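Local coordinates for uncharacterized protein (Jannaschia sp. CCS1, PDB 2PYQ) that is of unknown function but belongs to the DUF2853 family and folds as a compact, all-helical single chain, at residues Ala13-Asn18 against Asn93-Val98. Sequence-based numbering, arbitrary orientation.
Sequences ADDLRN and NKYRAV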
ATOM      1  N   ALA A  13       1.630  -7.815  -6.928  1.00 20.78           N
ATOM      2  CA  ALA A  13       2.659  -7.650  -7.951  1.00 20.84           C
ATOM      3  C   ALA A  13       2.032  -7.297  -9.317  1.00 21.99           C
ATOM      4  O   ALA A  13       2.512  -6.398 -10.023  1.00 22.48           O
ATOM      5  CB  ALA A  13       3.521  -8.884  -8.081  1.00 21.53           C
ATOM      6  N   ASP A  14       0.936  -7.986  -9.663  1.00 21.80           N
ATOM      7  CA  ASP A  14       0.220  -7.742 -10.906  1.00 23.81           C
ATOM      8  C   ASP A  14      -0.367  -6.322 -10.930  1.00 22.87           C
ATOM      9  O   ASP A  14      -0.219  -5.615 -11.936  1.00 23.68           O
ATOM     10  CB  ASP A  14      -0.844  -8.838 -11.121  1.00 29.70           C
ATOM     11  CG  ASP A  14      -1.306  -8.942 -12.584  1.00 37.82           C
ATOM     12  OD1 ASP A  14      -1.920  -7.985 -13.091  1.00 40.29           O
ATOM     13  OD2 ASP A  14      -1.048 -10.001 -13.237  1.00 40.23           O
ATOM     14  N   ASP A  15      -1.005  -5.888  -9.849  1.00 21.77           N
ATOM     15  CA  ASP A  15      -1.529  -4.516  -9.708  1.00 20.88           C
ATOM     16  C   ASP A  15      -0.415  -3.482  -9.880  1.00 21.93           C
ATOM     17  O   ASP A  15      -0.574  -2.503 -10.610  1.00 21.36           O
ATOM     18  CB  ASP A  15      -2.215  -4.269  -8.358  1.00 20.58           C
ATOM     19  CG  ASP A  15      -3.612  -4.856  -8.253  1.00 28.23           C
ATOM     20  OD1 ASP A  15      -4.057  -5.582  -9.186  1.00 31.70           O
ATOM     21  OD2 ASP A  15      -4.268  -4.557  -7.220  1.00 24.52           O
ATOM     22  N   LEU A  16       0.717  -3.701  -9.211  1.00 21.43           N
ATOM     23  CA  LEU A  16       1.845  -2.740  -9.307  1.00 19.23           C
ATOM     24  C   LEU A  16       2.323  -2.599 -10.762  1.00 21.07           C
ATOM     25  O   LEU A  16       2.449  -1.490 -11.246  1.00 21.39           O
ATOM     26  CB  LEU A  16       2.979  -3.119  -8.392  1.00 18.92           C
ATOM     27  CG  LEU A  16       2.678  -2.772  -6.937  1.00 19.27           C
ATOM     28  CD1 LEU A  16       3.608  -3.586  -6.026  1.00 20.72           C
ATOM     29  CD2 LEU A  16       2.793  -1.271  -6.653  1.00 17.93           C
ATOM     30  N   ARG A  17       2.517  -3.721 -11.451  1.00 20.35           N
ATOM     31  CA  ARG A  17       2.988  -3.682 -12.828  1.00 22.42           C
ATOM     32  C   ARG A  17       1.935  -3.179 -13.805  1.00 24.30           C
ATOM     33  O   ARG A  17       2.172  -2.220 -14.557  1.00 23.48           O
ATOM     34  CB  ARG A  17       3.550  -5.044 -13.265  1.00 21.74           C
ATOM     35  CG  ARG A  17       4.179  -5.036 -14.685  1.00 36.07           C
ATOM     36  CD  ARG A  17       5.039  -6.281 -14.972  1.00 41.69           C
ATOM     37  NE  ARG A  17       6.354  -6.257 -14.300  1.00 43.66           N
ATOM     38  CZ  ARG A  17       7.486  -5.726 -14.790  1.00 44.76           C
ATOM     39  NH1 ARG A  17       7.523  -5.104 -15.960  1.00 45.50           N
ATOM     40  NH2 ARG A  17       8.621  -5.802 -14.058  1.00 43.34           N
ATOM     41  N   ASN A  18       0.754  -3.799 -13.757  1.00 24.44           N
ATOM     42  CA  ASN A  18      -0.276  -3.586 -14.791  1.00 26.06           C
ATOM     43  C   ASN A  18      -1.336  -2.551 -14.534  1.00 26.98           C
ATOM     44  O   ASN A  18      -2.063  -2.196 -15.472  1.00 31.29           O
ATOM     45  CB  ASN A  18      -0.894  -4.948 -15.129  1.00 28.55           C
ATOM     46  CG  ASN A  18       0.132  -5.897 -15.723  1.00 32.49           C
ATOM     47  OD1 ASN A  18       0.914  -5.517 -16.615  1.00 34.29           O
ATOM     48  ND2 ASN A  18       0.138  -7.126 -15.246  1.00 32.49           N
ATOM     49  N   ASN A  93     -10.841  -2.135  -5.670  1.00 34.30           N
ATOM     50  CA  ASN A  93     -10.050  -3.014  -4.798  1.00 34.79           C
ATOM     51  C   ASN A  93      -8.592  -2.512  -4.703  1.00 31.45           C
ATOM     52  O   ASN A  93      -7.658  -3.110  -5.272  1.00 31.22           O
ATOM     53  CB  ASN A  93     -10.078  -4.466  -5.292  1.00 37.43           C
ATOM     54  CG  ASN A  93     -11.469  -5.069  -5.238  1.00 44.18           C
ATOM     55  OD1 ASN A  93     -12.223  -4.887  -4.257  1.00 45.66           O
ATOM     56  ND2 ASN A  93     -11.814  -5.823  -6.277  1.00 47.29           N
ATOM     57  N   LYS A  94      -8.433  -1.391  -4.022  1.00 28.59           N
ATOM     58  CA  LYS A  94      -7.117  -0.845  -3.743  1.00 25.48           C
ATOM     59  C   LYS A  94      -6.538  -1.592  -2.509  1.00 23.28           C
ATOM     60  O   LYS A  94      -6.891  -1.283  -1.377  1.00 23.61           O
ATOM     61  CB  LYS A  94      -7.186   0.666  -3.482  1.00 21.26           C
ATOM     62  CG  LYS A  94      -7.593   1.449  -4.718  1.00 23.54           C
ATOM     63  CD  LYS A  94      -7.429   2.924  -4.454  1.00 24.39           C
ATOM     64  CE  LYS A  94      -7.844   3.738  -5.636  1.00 29.15           C
ATOM     65  NZ  LYS A  94      -9.308   3.728  -5.846  1.00 32.85           N
ATOM     66  N   TYR A  95      -5.648  -2.542  -2.747  1.00 20.85           N
ATOM     67  CA  TYR A  95      -5.079  -3.325  -1.669  1.00 24.01           C
ATOM     68  C   TYR A  95      -4.177  -2.458  -0.786  1.00 21.90           C
ATOM     69  O   TYR A  95      -3.372  -1.668  -1.292  1.00 19.78           O
ATOM     70  CB  TYR A  95      -4.339  -4.553  -2.193  1.00 26.51           C
ATOM     71  CG  TYR A  95      -5.272  -5.541  -2.853  1.00 28.17           C
ATOM     72  CD1 TYR A  95      -6.154  -6.289  -2.087  1.00 30.92           C
ATOM     73  CD2 TYR A  95      -5.254  -5.732  -4.233  1.00 29.28           C
ATOM     74  CE1 TYR A  95      -7.041  -7.196  -2.680  1.00 33.74           C
ATOM     75  CE2 TYR A  95      -6.136  -6.635  -4.849  1.00 32.53           C
ATOM     76  CZ  TYR A  95      -7.021  -7.359  -4.065  1.00 36.23           C
ATOM     77  OH  TYR A  95      -7.887  -8.271  -4.672  1.00 40.97           O
ATOM     78  N   ARG A  96      -4.376  -2.579   0.532  1.00 22.36           N
ATOM     79  CA  ARG A  96      -3.685  -1.771   1.437  1.00 23.91           C
ATOM     80  C   ARG A  96      -2.104  -2.056   1.356  1.00 20.67           C
ATOM     81  O   ARG A  96      -1.329  -1.102   1.392  1.00 19.98           O
ATOM     82  CB  ARG A  96      -4.156  -2.086   2.843  1.00 26.61           C
ATOM     83  CG  ARG A  96      -3.437  -1.310   3.941  1.00 30.99           C
ATOM     84  CD  ARG A  96      -4.004  -1.636   5.325  1.00 34.14           C
ATOM     85  NE  ARG A  96      -5.295  -0.947   5.565  1.00 36.29           N
ATOM     86  CZ  ARG A  96      -6.515  -1.430   5.274  1.00 39.22           C
ATOM     87  NH1 ARG A  96      -6.717  -2.656   4.754  1.00 39.17           N
ATOM     88  NH2 ARG A  96      -7.578  -0.663   5.545  1.00 40.11           N
ATOM     89  N   ALA A  97      -1.699  -3.312   1.132  1.00 20.91           N
ATOM     90  CA  ALA A  97      -0.273  -3.639   0.923  1.00 22.12           C
ATOM     91  C   ALA A  97       0.300  -2.887  -0.281  1.00 20.17           C
ATOM     92  O   ALA A  97       1.425  -2.395  -0.208  1.00 19.46           O
ATOM     93  CB  ALA A  97      -0.063  -5.180   0.765  1.00 21.59           C
ATOM     94  N   VAL A  98      -0.485  -2.774  -1.360  1.00 18.74           N
ATOM     95  CA  VAL A  98      -0.048  -2.062  -2.559  1.00 18.34           C
ATOM     96  C   VAL A  98       0.083  -0.569  -2.259  1.00 17.94           C
ATOM     97  O   VAL A  98       1.071   0.057  -2.648  1.00 18.07           O
ATOM     98  CB  VAL A  98      -0.985  -2.315  -3.744  1.00 18.70           C
ATOM     99  CG1 VAL A  98      -0.578  -1.456  -4.937  1.00 18.44           C
ATOM    100  CG2 VAL A  98      -0.995  -3.818  -4.099  1.00 19.20           C
TER
HETATM  101  O   HOH W   1      -6.953  -4.495  -7.394  1.00 27.79           O
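D15 reaches from helix 4-18 to the edge of the Y95 ring, where its OD2 lies 3.4 Å from CD2. This oxygen is close to the ring plane and so faces the hydrogen-bearing rim instead of the pi face. The two side chains run nearly perpendicular to each other, and the carboxylate is turned 28° from the ring. In D15, CG stands beside the backbone N and anti to the carbonyl carbon (chi1 -77°), which carries the carboxylate off the helix toward N93-Y95. No direct hydrogen bond joins the segments. A water bridges them instead, 2.7 Å from OD2 of D15 and 2.6 Å from the backbone O of N93. OD2 also hydrogen-bonds to the Y87 hydroxyl, which in turn is bonded to the backbone N of Y95, the N-cap residue of helix 96-106. Q11 NE2 holds the other oxygen, OD1, so both ends of this buried carboxylate are engaged and its rotation is restrained.

Beside this polar link lies a small apolar contact. CD2 of L16 meets CG1 of V98 at 3.8 Å, and CG of L16 sits almost as near the same methyl; the leucine and valine side chains pass side by side, pointing opposite ways. V98 holds CG1 anti to its own nitrogen (chi1 175°), presenting that methyl to leucine, while CG2 approaches CB of D15 more loosely, at 4.5 Å.

The contact thus sets the C-terminal part of helix 4-18 against the turn that leads into helix 96-106 and its first residues. Helix 74-87 supplies Y87 to the carboxylate and to V98, Y12 of helix 4-18 packs on Y95 and V98, and L29 of helix 26-36 touches L16; no strand takes part.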